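Local coordinates for ThiJ/PfpI domain protein (Brachyspira murdochii, PDB 4HCJ), which is of unknown function but belongs to the DJ-1/PfpI family, binds magnesium, and is probably a hydrolase built as an alpha-beta-alpha sandwich, at residues L11-G16 with V73-G78; Q17-E22 with G46-K51; S109-M114 with I153-G158. One frame throughout, in Å; residues are numbered along the deposited sequence. Where two conformers were deposited one is given.

Contact 1 of 3, residues L11-G16 with V73-G78; sequences LYVMSG and VVFVGG
Neighbouring parallel strands from the middle of the alpha-beta-alpha sandwich meet here, Leu11, Tyr12 and Val13 pairing with Val73, Val74 and Phe75. The ladder begins with Val74 N giving a 2.7 Å hydrogen bond to Leu11 O. Val13 N returns one to Val74 O at 2.9 Å, and Val76 N reaches Val13 O at 3.1 Å. Beyond the strand ends a water bridges the two chains, accepting from Ser15 N and donating to Val76 O. On one face the Tyr12 ring lies alongside Val74, CD1 being 3.8 Å from Val74 CG1, and Val76 CG2 approaches the same CD1 to 3.6 Å. With an alanine in place of Tyr12, the flank of Val74 and Val76 would probably lose its cover and Ser27 OG its phenol partner. On the other face, Val13 CG1 sits 3.6 Å from Phe75 CD1; chi1 of Val13 (167°) sets CG1 anti to the backbone N and CG2 beside it, and Val13 CG2 packs 3.7 Å from Val73 CG2. Helix 21-33 lies against the Tyr12 face, with Tyr24 edge-to-face to the Tyr12 ring; helix 88-99 packs on Leu11, Val13, Val73 and Phe75, and strand 37-42 flanks 11-13.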
ATOM      1  N   LEU A  11      -2.557  -2.351   7.808  1.00  5.66           N
ATOM      2  CA  LEU A  11      -3.071  -1.003   7.594  1.00  5.78           C
ATOM      3  C   LEU A  11      -3.106  -0.649   6.116  1.00  5.24           C
ATOM      4  O   LEU A  11      -2.083  -0.811   5.435  1.00  6.00           O
ATOM      5  CB  LEU A  11      -2.163   0.009   8.279  1.00  6.26           C
ATOM      6  CG  LEU A  11      -2.531   1.480   8.073  1.00  7.01           C
ATOM      7  CD1 LEU A  11      -3.863   1.814   8.763  1.00  7.98           C
ATOM      8  CD2 LEU A  11      -1.419   2.378   8.560  1.00  8.19           C
ATOM      9  N   TYR A  12      -4.234  -0.144   5.624  1.00  5.37           N
ATOM     10  CA  TYR A  12      -4.285   0.503   4.328  1.00  5.01           C
ATOM     11  C   TYR A  12      -4.095   2.012   4.467  1.00  4.95           C
ATOM     12  O   TYR A  12      -4.588   2.628   5.422  1.00  5.55           O
ATOM     13  CB  TYR A  12      -5.624   0.258   3.662  1.00  5.63           C
ATOM     14  CG  TYR A  12      -5.900  -1.141   3.188  1.00  5.41           C
ATOM     15  CD1 TYR A  12      -5.368  -1.599   1.989  1.00  5.51           C
ATOM     16  CD2 TYR A  12      -6.710  -2.005   3.923  1.00  5.88           C
ATOM     17  CE1 TYR A  12      -5.634  -2.862   1.513  1.00  5.76           C
ATOM     18  CE2 TYR A  12      -6.998  -3.278   3.446  1.00  5.75           C
ATOM     19  CZ  TYR A  12      -6.459  -3.701   2.246  1.00  5.58           C
ATOM     20  OH  TYR A  12      -6.786  -4.958   1.790  1.00  6.34           O
ATOM     21  N   VAL A  13      -3.419   2.598   3.489  1.00  5.17           N
ATOM     22  CA  VAL A  13      -3.376   4.041   3.279  1.00  5.52           C
ATOM     23  C   VAL A  13      -3.975   4.296   1.907  1.00  5.53           C
ATOM     24  O   VAL A  13      -3.490   3.742   0.912  1.00  5.88           O
ATOM     25  CB  VAL A  13      -1.917   4.561   3.324  1.00  6.08           C
ATOM     26  CG1 VAL A  13      -1.815   5.986   2.798  1.00  7.00           C
ATOM     27  CG2 VAL A  13      -1.359   4.447   4.743  1.00  6.46           C
HETATM   28  N   MSE A  14      -5.032   5.108   1.829  1.00  5.50           N
HETATM   29  CA  MSE A  14      -5.666   5.346   0.539  1.00  6.20           C
HETATM   30  C   MSE A  14      -6.472   6.619   0.570  1.00  5.93           C
HETATM   31  O   MSE A  14      -6.784   7.168   1.637  1.00  6.35           O
HETATM   32  CB  MSE A  14      -6.521   4.143   0.105  1.00  7.53           C
HETATM   33  CG  MSE A  14      -7.797   3.944   0.896  1.00  7.57           C
HETATM   34 SE   MSE A  14      -8.300   2.059   0.693  0.80  6.44          SE
HETATM   35  CE  MSE A  14     -10.181   2.194   1.063  1.00  8.73           C
ATOM     36  N   SER A  15      -6.790   7.119  -0.618  0.63  6.51           N
ATOM     37  CA  SER A  15      -7.625   8.301  -0.760  0.63  7.08           C
ATOM     38  C   SER A  15      -9.076   7.978  -0.407  0.63  7.36           C
ATOM     39  O   SER A  15      -9.602   6.920  -0.774  0.63  8.02           O
ATOM     40  CB  SER A  15      -7.511   8.860  -2.183  0.63  8.04           C
ATOM     41  OG  SER A  15      -7.915   7.911  -3.156  0.63  7.55           O
ATOM     42  N   GLY A  16      -9.723   8.919   0.273  1.00  7.51           N
ATOM     43  CA  GLY A  16     -11.101   8.749   0.696  1.00  9.08           C
ATOM     44  C   GLY A  16     -12.081   8.740  -0.456  1.00  9.93           C
ATOM     45  O   GLY A  16     -13.177   8.206  -0.335  1.00 14.19           O
ATOM     46  N   VAL A  73       1.912  -2.034   6.108  1.00  5.70           N
ATOM     47  CA  VAL A  73       1.107  -0.977   5.515  1.00  5.60           C
ATOM     48  C   VAL A  73       0.997  -1.246   4.020  1.00  5.18           C
ATOM     49  O   VAL A  73       1.953  -1.712   3.392  1.00  5.91           O
ATOM     50  CB  VAL A  73       1.692   0.428   5.826  1.00  6.25           C
ATOM     51  CG1 VAL A  73       3.105   0.604   5.251  1.00  6.57           C
ATOM     52  CG2 VAL A  73       0.782   1.525   5.313  1.00  6.92           C
ATOM     53  N   VAL A  74      -0.190  -0.980   3.485  1.00  5.07           N
ATOM     54  CA  VAL A  74      -0.494  -1.172   2.065  1.00  5.24           C
ATOM     55  C   VAL A  74      -1.011   0.136   1.487  1.00  4.92           C
ATOM     56  O   VAL A  74      -2.081   0.639   1.899  1.00  5.31           O
ATOM     57  CB  VAL A  74      -1.549  -2.272   1.878  1.00  5.92           C
ATOM     58  CG1 VAL A  74      -1.996  -2.363   0.419  1.00  6.55           C
ATOM     59  CG2 VAL A  74      -1.027  -3.617   2.387  1.00  7.23           C
ATOM     60  N   PHE A  75      -0.265   0.685   0.534  1.00  5.17           N
ATOM     61  CA  PHE A  75      -0.641   1.906  -0.182  1.00  5.36           C
ATOM     62  C   PHE A  75      -1.439   1.533  -1.425  1.00  5.40           C
ATOM     63  O   PHE A  75      -0.901   0.948  -2.373  1.00  6.00           O
ATOM     64  CB  PHE A  75       0.614   2.711  -0.550  1.00  5.45           C
ATOM     65  CG  PHE A  75       1.351   3.244   0.646  1.00  5.71           C
ATOM     66  CD1 PHE A  75       1.006   4.476   1.195  1.00  6.20           C
ATOM     67  CD2 PHE A  75       2.383   2.520   1.236  1.00  6.17           C
ATOM     68  CE1 PHE A  75       1.660   4.967   2.319  1.00  6.73           C
ATOM     69  CE2 PHE A  75       3.034   3.012   2.366  1.00  6.32           C
ATOM     70  CZ  PHE A  75       2.665   4.232   2.906  1.00  6.60           C
ATOM     71  N   VAL A  76      -2.725   1.869  -1.411  1.00  6.06           N
ATOM     72  CA  VAL A  76      -3.625   1.595  -2.520  1.00  6.39           C
ATOM     73  C   VAL A  76      -3.619   2.765  -3.495  1.00  6.09           C
ATOM     74  O   VAL A  76      -3.502   3.924  -3.077  1.00  6.62           O
ATOM     75  CB  VAL A  76      -5.062   1.316  -1.972  1.00  8.39           C
ATOM     76  CG1 VAL A  76      -6.119   1.346  -3.065  1.00  7.78           C
ATOM     77  CG2 VAL A  76      -5.085  -0.024  -1.239  1.00 11.74           C
ATOM     78  N   GLY A  77      -3.729   2.458  -4.784  1.00  5.98           N
ATOM     79  CA  GLY A  77      -3.735   3.455  -5.825  1.00  6.04           C
ATOM     80  C   GLY A  77      -5.124   3.942  -6.216  1.00  5.99           C
ATOM     81  O   GLY A  77      -6.006   4.184  -5.364  1.00  6.58           O
ATOM     82  N   GLY A  78      -5.300   4.087  -7.526  1.00  6.58           N
ATOM     83  CA  GLY A  78      -6.466   4.730  -8.098  1.00  7.02           C
ATOM     84  C   GLY A  78      -6.179   6.189  -8.379  1.00  6.76           C
ATOM     85  O   GLY A  78      -5.260   6.785  -7.813  1.00  7.24           O
TER
HETATM   86  O   HOH W   1      -5.639   5.737  -2.904  1.00  8.70           O

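Contact 2 of 3, residues Q17-E22 with G46-K51; sequences QNFQDE and GTAQGK
Phe19 lays one face of its ring over the backbone of Gly50: Gly50 CA stands 3.6 Å from the ring centroid and 15° off the ring normal, a CH-pi contact. The ring is brought there by a chi1 of 68°, which sets CG between the backbone N and the carbonyl carbon. Its CE2 also reaches Ala48 CB at 3.9 Å. Asp21 approaches the same glycine, with OD2 3.3 Å from Gly50 C. The two carboxylate oxygens are satisfied by the chain that follows Lys51, OD2 by Leu52 N and OD1 by Gly54 N, so Asp21 ties the start of its helix to that part of the chain. At the other end Gln17 and Gln49 cross, tentatively, since Gln17 has two conformers: in the one described the amide planes are nearly perpendicular, and a bend in the Gln17 chain carries OE1 to 3.4 Å from Gln49 CB. Two backbone bonds fix the relative position of the segments. Asn18 N donates to Gln49 O at 2.8 Å, and Lys51 N donates to Phe19 O over 2.9 Å, almost straight and in the carbonyl plane. Lys51 stretches out fully extended, and water links its NZ to Gln20 NE2, which also donates to the syn lone pair of Glu22 OE1 at 2.9 Å. The solvent side of the contact is polar, whereas Phe19, Ala48 and Gly50 are buried. The arrangement is that of an edge strand in an alpha-beta-alpha sandwich: 46-50, outermost in the mixed sheet, is held on its other side by antiparallel strand 55-61, while the connection from strand 9-13 runs along it before entering helix 21-33 through Gln20 at the N-cap position.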
ATOM      1  N   GLN A  17     -11.723   9.353  -1.569  0.61  8.68           N
ATOM      2  CA  GLN A  17     -12.534   9.220  -2.765  0.61  9.21           C
ATOM      3  C   GLN A  17     -11.651   8.800  -3.917  0.61  8.23           C
ATOM      4  O   GLN A  17     -10.502   9.229  -4.028  0.61  9.02           O
ATOM      5  CB  GLN A  17     -13.250  10.522  -3.097  0.61 11.09           C
ATOM      6  CG  GLN A  17     -13.879  11.226  -1.882  0.61 11.80           C
ATOM      7  CD  GLN A  17     -15.083  10.515  -1.238  0.61 12.76           C
ATOM      8  OE1 GLN A  17     -15.567   9.510  -1.731  0.61 14.58           O
ATOM      9  NE2 GLN A  17     -15.515  11.023  -0.105  0.61 13.98           N
ATOM     10  N   ASN A  18     -12.203   7.944  -4.761  1.00  7.63           N
ATOM     11  CA  ASN A  18     -11.549   7.487  -5.975  1.00  7.70           C
ATOM     12  C   ASN A  18     -10.306   6.644  -5.758  1.00  6.91           C
ATOM     13  O   ASN A  18      -9.414   6.610  -6.609  1.00  7.19           O
ATOM     14  CB  ASN A  18     -11.286   8.646  -6.934  1.00  9.87           C
ATOM     15  CG  ASN A  18     -12.569   9.250  -7.423  1.00 14.10           C
ATOM     16  OD1 ASN A  18     -13.564   8.547  -7.602  1.00 14.01           O
ATOM     17  ND2 ASN A  18     -12.584  10.558  -7.588  1.00 19.75           N
ATOM     18  N   PHE A  19     -10.269   5.898  -4.649  1.00  7.04           N
ATOM     19  CA  PHE A  19      -9.303   4.817  -4.537  1.00  6.53           C
ATOM     20  C   PHE A  19      -9.669   3.702  -5.529  1.00  6.56           C
ATOM     21  O   PHE A  19     -10.805   3.589  -5.993  1.00  6.78           O
ATOM     22  CB  PHE A  19      -9.218   4.292  -3.099  1.00  7.03           C
ATOM     23  CG  PHE A  19     -10.465   3.569  -2.613  1.00  6.70           C
ATOM     24  CD1 PHE A  19     -10.635   2.207  -2.846  1.00  7.03           C
ATOM     25  CD2 PHE A  19     -11.461   4.254  -1.928  1.00  7.42           C
ATOM     26  CE1 PHE A  19     -11.772   1.536  -2.401  1.00  7.36           C
ATOM     27  CE2 PHE A  19     -12.604   3.592  -1.479  1.00  7.28           C
ATOM     28  CZ  PHE A  19     -12.764   2.235  -1.721  1.00  7.38           C
ATOM     29  N   GLN A  20      -8.685   2.872  -5.852  1.00  6.14           N
ATOM     30  CA  GLN A  20      -8.895   1.814  -6.827  1.00  6.45           C
ATOM     31  C   GLN A  20      -9.612   0.635  -6.179  1.00  6.41           C
ATOM     32  O   GLN A  20      -9.018  -0.096  -5.381  1.00  6.81           O
ATOM     33  CB  GLN A  20      -7.558   1.374  -7.429  1.00  6.80           C
ATOM     34  CG  GLN A  20      -7.711   0.498  -8.654  1.00  7.38           C
ATOM     35  CD  GLN A  20      -8.217   1.270  -9.846  1.00  7.81           C
ATOM     36  OE1 GLN A  20      -7.646   2.300 -10.211  1.00  8.74           O
ATOM     37  NE2 GLN A  20      -9.318   0.806 -10.434  1.00  9.50           N
ATOM     38  N   ASP A  21     -10.888   0.445  -6.518  1.00  6.62           N
ATOM     39  CA  ASP A  21     -11.705  -0.543  -5.820  1.00  7.41           C
ATOM     40  C   ASP A  21     -11.060  -1.924  -5.761  1.00  7.20           C
ATOM     41  O   ASP A  21     -11.015  -2.542  -4.697  1.00  7.74           O
ATOM     42  CB  ASP A  21     -13.090  -0.691  -6.478  1.00  7.87           C
ATOM     43  CG  ASP A  21     -13.893   0.591  -6.490  1.00  7.94           C
ATOM     44  OD1 ASP A  21     -15.070   0.558  -6.060  1.00  8.69           O
ATOM     45  OD2 ASP A  21     -13.356   1.615  -6.956  1.00  7.76           O
ATOM     46  N   GLU A  22     -10.586  -2.434  -6.893  1.00  7.07           N
ATOM     47  CA  GLU A  22     -10.141  -3.822  -6.915  1.00  7.78           C
ATOM     48  C   GLU A  22      -8.948  -4.020  -6.000  1.00  7.03           C
ATOM     49  O   GLU A  22      -8.805  -5.043  -5.331  1.00  6.92           O
ATOM     50  CB  GLU A  22      -9.724  -4.230  -8.327  1.00  9.58           C
ATOM     51  CG  GLU A  22     -10.791  -4.060  -9.387  1.00 10.95           C
ATOM     52  CD  GLU A  22     -10.680  -2.744 -10.150  1.00 10.06           C
ATOM     53  OE1 GLU A  22     -10.350  -1.697  -9.538  1.00  9.26           O
ATOM     54  OE2 GLU A  22     -10.917  -2.754 -11.383  1.00 10.92           O
ATOM     55  N   GLY A  46     -14.805   8.476   8.257  1.00  7.62           N
ATOM     56  CA  GLY A  46     -16.114   8.386   7.643  1.00  7.47           C
ATOM     57  C   GLY A  46     -16.063   7.447   6.459  1.00  7.43           C
ATOM     58  O   GLY A  46     -15.157   6.623   6.349  1.00  8.77           O
ATOM     59  N   THR A  47     -17.016   7.590   5.556  1.00  6.90           N
ATOM     60  CA  THR A  47     -17.177   6.638   4.471  1.00  7.21           C
ATOM     61  C   THR A  47     -16.351   7.030   3.260  1.00  7.53           C
ATOM     62  O   THR A  47     -16.493   8.145   2.746  1.00  8.14           O
ATOM     63  CB  THR A  47     -18.652   6.529   4.086  1.00  8.51           C
ATOM     64  OG1 THR A  47     -19.405   6.240   5.268  1.00  8.66           O
ATOM     65  CG2 THR A  47     -18.841   5.441   3.035  1.00  9.93           C
ATOM     66  N   ALA A  48     -15.488   6.114   2.833  1.00  7.70           N
ATOM     67  CA  ALA A  48     -14.710   6.249   1.609  1.00  8.22           C
ATOM     68  C   ALA A  48     -15.475   5.662   0.428  1.00  8.16           C
ATOM     69  O   ALA A  48     -16.270   4.731   0.592  1.00  9.22           O
ATOM     70  CB  ALA A  48     -13.393   5.529   1.757  1.00  8.94           C
ATOM     71  N   GLN A  49     -15.237   6.191  -0.768  1.00  8.74           N
ATOM     72  CA  GLN A  49     -15.895   5.660  -1.964  1.00 10.84           C
ATOM     73  C   GLN A  49     -14.884   5.490  -3.086  1.00  8.59           C
ATOM     74  O   GLN A  49     -14.142   6.414  -3.417  1.00  9.22           O
ATOM     75  CB  GLN A  49     -17.033   6.564  -2.423  1.00 15.61           C
ATOM     76  CG  GLN A  49     -17.755   6.048  -3.643  1.00 20.34           C
ATOM     77  CD  GLN A  49     -18.876   6.977  -4.062  1.00 25.75           C
ATOM     78  OE1 GLN A  49     -19.884   7.099  -3.369  1.00 24.26           O
ATOM     79  NE2 GLN A  49     -18.700   7.651  -5.193  1.00 32.21           N
ATOM     80  N   GLY A  50     -14.868   4.295  -3.663  1.00  8.02           N
ATOM     81  CA  GLY A  50     -13.924   3.972  -4.710  1.00  7.62           C
ATOM     82  C   GLY A  50     -14.307   4.601  -6.027  1.00  6.93           C
ATOM     83  O   GLY A  50     -15.446   5.033  -6.230  1.00  7.49           O
ATOM     84  N   LYS A  51     -13.350   4.628  -6.944  1.00  6.83           N
ATOM     85  CA  LYS A  51     -13.608   5.053  -8.307  1.00  7.70           C
ATOM     86  C   LYS A  51     -14.847   4.383  -8.902  1.00  7.53           C
ATOM     87  O   LYS A  51     -15.618   5.030  -9.607  1.00  8.98           O
ATOM     88  CB  LYS A  51     -12.397   4.733  -9.187  1.00  9.44           C
ATOM     89  CG  LYS A  51     -12.681   5.046 -10.657  1.00 12.71           C
ATOM     90  CD  LYS A  51     -11.601   4.625 -11.605  1.00 14.97           C
ATOM     91  CE  LYS A  51     -12.066   4.739 -13.059  1.00 17.22           C
ATOM     92  NZ  LYS A  51     -10.954   4.464 -14.005  1.00 19.41           N
TER
HETATM   93  O   HOH W   2     -15.477   7.661 -10.283  1.00 31.60           O
HETATM   94  O   HOH W   3      -9.815   2.221 -13.057  1.00 12.76           O

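Contact 3 of 3, residues S109-M114 with I153-G158; sequences SGVVIM and IVTANG
Met114, a selenomethionine, and Val111 lower their side chains from the first turns of helix 110-116 onto Ile153 and Thr155 of strand 153-156, a helix-on-sheet packing of the alpha-beta-alpha sandwich. The helix follows strand 103-107 through a sharp turn, the place where the nucleophile elbow lies in many relatives of the DJ-1/PfpI family. The short axes run at 143° and come no nearer than 9.4 Å, so helix side chains reach down to the strand's side chains and carbonyls. Met114 and Val111 together form the packed part, over Ile153 and Thr155. A bend at chi3 (61°) turns the terminal methyl of Met114 over the strand, where CE meets Ile153 CG2 at 3.8 Å and Thr155 CG2 at 3.9 Å. Met114 and Ile153 run alongside one another with opposite headings, and Val111 meets Thr155 nearly perpendicular. Toward the far end of the strand the contact thins out: Ala156 directs its CB away from the helix and offers mainly its carbonyl, and Asn157, partly exposed to solvent, turns away to bond with Asn146 and Ser161. The opposite face of the strand, that of Val154 and Ala156, is covered by helix 162-174. Thr155 holds CG2 anti to its carbonyl carbon, which presents the methyl to the helix, while its hydroxyl receives a hydrogen bond from Thr126 N. About 11 Å from the Val111 side chain is that of His137, which binds magnesium in a crystal structure of this protein; no magnesium is bound to this chain. Before the loose end, Val111 CG2 lies 4.0 Å from Thr155 CB and 3.9 Å from Ala156 O.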
ATOM      1  N   SER A 109      -0.895   3.037  -8.355  1.00  5.74           N
ATOM      2  CA  SER A 109      -0.459   4.391  -8.026  1.00  6.02           C
ATOM      3  C   SER A 109       0.013   4.564  -6.575  1.00  5.48           C
ATOM      4  O   SER A 109       0.700   5.532  -6.272  1.00  5.72           O
ATOM      5  CB  SER A 109      -1.538   5.400  -8.374  1.00  7.19           C
ATOM      6  OG  SER A 109      -1.710   5.436  -9.777  1.00  8.25           O
ATOM      7  N   GLY A 110      -0.336   3.632  -5.685  1.00  5.39           N
ATOM      8  CA  GLY A 110       0.202   3.697  -4.338  1.00  5.81           C
ATOM      9  C   GLY A 110       1.724   3.636  -4.276  1.00  5.45           C
ATOM     10  O   GLY A 110       2.342   4.186  -3.356  1.00  5.63           O
ATOM     11  N   VAL A 111       2.347   2.977  -5.260  1.00  5.40           N
ATOM     12  CA  VAL A 111       3.802   2.850  -5.279  1.00  5.39           C
ATOM     13  C   VAL A 111       4.471   4.228  -5.355  1.00  5.22           C
ATOM     14  O   VAL A 111       5.579   4.400  -4.849  1.00  5.64           O
ATOM     15  CB  VAL A 111       4.262   1.928  -6.437  1.00  6.39           C
ATOM     16  CG1 VAL A 111       5.783   1.818  -6.507  1.00  6.86           C
ATOM     17  CG2 VAL A 111       3.648   0.536  -6.271  1.00  6.61           C
ATOM     18  N   VAL A 112       3.822   5.205  -6.005  1.00  5.38           N
ATOM     19  CA  VAL A 112       4.407   6.532  -6.129  1.00  5.60           C
ATOM     20  C   VAL A 112       4.633   7.204  -4.769  1.00  5.27           C
ATOM     21  O   VAL A 112       5.601   7.938  -4.595  1.00  5.84           O
ATOM     22  CB  VAL A 112       3.617   7.414  -7.098  1.00  6.10           C
ATOM     23  CG1 VAL A 112       4.207   8.823  -7.172  1.00  6.65           C
ATOM     24  CG2 VAL A 112       3.580   6.767  -8.473  1.00  7.01           C
ATOM     25  N   ILE A 113       3.750   6.957  -3.796  1.00  5.34           N
ATOM     26  CA  ILE A 113       3.964   7.507  -2.460  1.00  5.93           C
ATOM     27  C   ILE A 113       5.293   7.002  -1.903  1.00  5.72           C
ATOM     28  O   ILE A 113       6.081   7.757  -1.325  1.00  6.00           O
ATOM     29  CB  ILE A 113       2.813   7.149  -1.514  1.00  6.15           C
ATOM     30  CG1 ILE A 113       1.515   7.831  -1.984  1.00  7.08           C
ATOM     31  CG2 ILE A 113       3.135   7.537  -0.068  1.00  6.80           C
ATOM     32  CD1 ILE A 113       0.255   7.315  -1.283  1.00  7.86           C
HETATM   33  N   MSE A 114       5.515   5.697  -2.033  1.00  5.51           N
HETATM   34  CA  MSE A 114       6.754   5.082  -1.566  1.00  6.11           C
HETATM   35  C   MSE A 114       7.989   5.636  -2.300  1.00  5.82           C
HETATM   36  O   MSE A 114       9.021   5.936  -1.671  1.00  6.25           O
HETATM   37  CB  MSE A 114       6.643   3.566  -1.707  1.00  6.18           C
HETATM   38  CG  MSE A 114       5.562   2.980  -0.783  1.00  6.39           C
HETATM   39 SE   MSE A 114       4.918   1.220  -1.305  0.92  5.14          SE
HETATM   40  CE  MSE A 114       6.558   0.179  -1.182  1.00  7.17           C
ATOM     41  N   ILE A 153       9.811  -4.888   1.272  1.00  6.42           N
ATOM     42  CA  ILE A 153       9.080  -4.037   0.345  1.00  6.30           C
ATOM     43  C   ILE A 153       8.394  -4.917  -0.695  1.00  6.51           C
ATOM     44  O   ILE A 153       9.031  -5.783  -1.300  1.00  7.49           O
ATOM     45  CB  ILE A 153      10.042  -3.012  -0.315  1.00  7.02           C
ATOM     46  CG1 ILE A 153      10.571  -2.039   0.742  1.00  8.47           C
ATOM     47  CG2 ILE A 153       9.367  -2.288  -1.476  1.00  7.85           C
ATOM     48  CD1 ILE A 153      11.688  -1.145   0.270  1.00  9.45           C
ATOM     49  N   VAL A 154       7.101  -4.695  -0.910  1.00  5.60           N
ATOM     50  CA  VAL A 154       6.354  -5.450  -1.907  1.00  5.95           C
ATOM     51  C   VAL A 154       5.597  -4.458  -2.786  1.00  5.70           C
ATOM     52  O   VAL A 154       4.924  -3.568  -2.273  1.00  6.46           O
ATOM     53  CB  VAL A 154       5.332  -6.432  -1.268  1.00  6.89           C
ATOM     54  CG1 VAL A 154       4.635  -7.242  -2.347  1.00  7.24           C
ATOM     55  CG2 VAL A 154       6.034  -7.352  -0.265  1.00  7.85           C
ATOM     56  N   THR A 155       5.730  -4.591  -4.105  1.00  5.55           N
ATOM     57  CA  THR A 155       5.031  -3.701  -5.017  1.00  5.83           C
ATOM     58  C   THR A 155       4.299  -4.513  -6.080  1.00  5.30           C
ATOM     59  O   THR A 155       4.661  -5.666  -6.380  1.00  6.16           O
ATOM     60  CB  THR A 155       5.974  -2.667  -5.668  1.00  5.86           C
ATOM     61  OG1 THR A 155       7.024  -3.348  -6.361  1.00  6.14           O
ATOM     62  CG2 THR A 155       6.564  -1.699  -4.638  1.00  6.56           C
ATOM     63  N   ALA A 156       3.265  -3.908  -6.661  1.00  5.53           N
ATOM     64  CA  ALA A 156       2.511  -4.529  -7.737  1.00  5.76           C
ATOM     65  C   ALA A 156       2.041  -3.468  -8.713  1.00  5.47           C
ATOM     66  O   ALA A 156       1.957  -2.280  -8.386  1.00  6.11           O
ATOM     67  CB  ALA A 156       1.341  -5.351  -7.201  1.00  6.59           C
ATOM     68  N   ASN A 157       1.705  -3.909  -9.923  1.00  5.78           N
ATOM     69  CA  ASN A 157       1.555  -2.981 -11.037  1.00  6.41           C
ATOM     70  C   ASN A 157       0.144  -2.460 -11.313  1.00  7.69           C
ATOM     71  O   ASN A 157      -0.072  -1.853 -12.350  1.00 10.40           O
ATOM     72  CB  ASN A 157       2.160  -3.560 -12.317  1.00  6.73           C
ATOM     73  CG  ASN A 157       1.362  -4.704 -12.878  1.00  6.90           C
ATOM     74  OD1 ASN A 157       0.423  -5.181 -12.254  1.00  7.48           O
ATOM     75  ND2 ASN A 157       1.765  -5.179 -14.046  1.00  8.52           N
ATOM     76  N   GLY A 158      -0.806  -2.669 -10.406  1.00  7.11           N
ATOM     77  CA  GLY A 158      -2.138  -2.110 -10.570  1.00  7.68           C
ATOM     78  C   GLY A 158      -3.233  -3.126 -10.360  1.00  7.12           C
ATOM     79  O   GLY A 158      -2.993  -4.243  -9.878  1.00  6.99           O
TER

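From the N terminus, strand 9-13 enters the centre of the sheet, and contact 1 closes a long loop when 73-78 returns beside it. Contact 2 is nested inside that loop: the chain leaving strand 9-13 meets edge strand 46-50 before strand 72-75 is reached. The two touch through probable hydrogen bonds: Gly16 O, 2.9 Å from Gln49 N, joins centre to edge, and Gly77 O, 3.0 Å from Gln20 N, ties the loop after strand 72-75 to the start of helix 21-33. Contact 3 opens after contact 1 has closed and closes a second loop, seating helix 110-116 on the face of strand 153-156. Phe75 packs on Gly110, Ile113 and Met114, whereas contacts 2 and 3 do not touch.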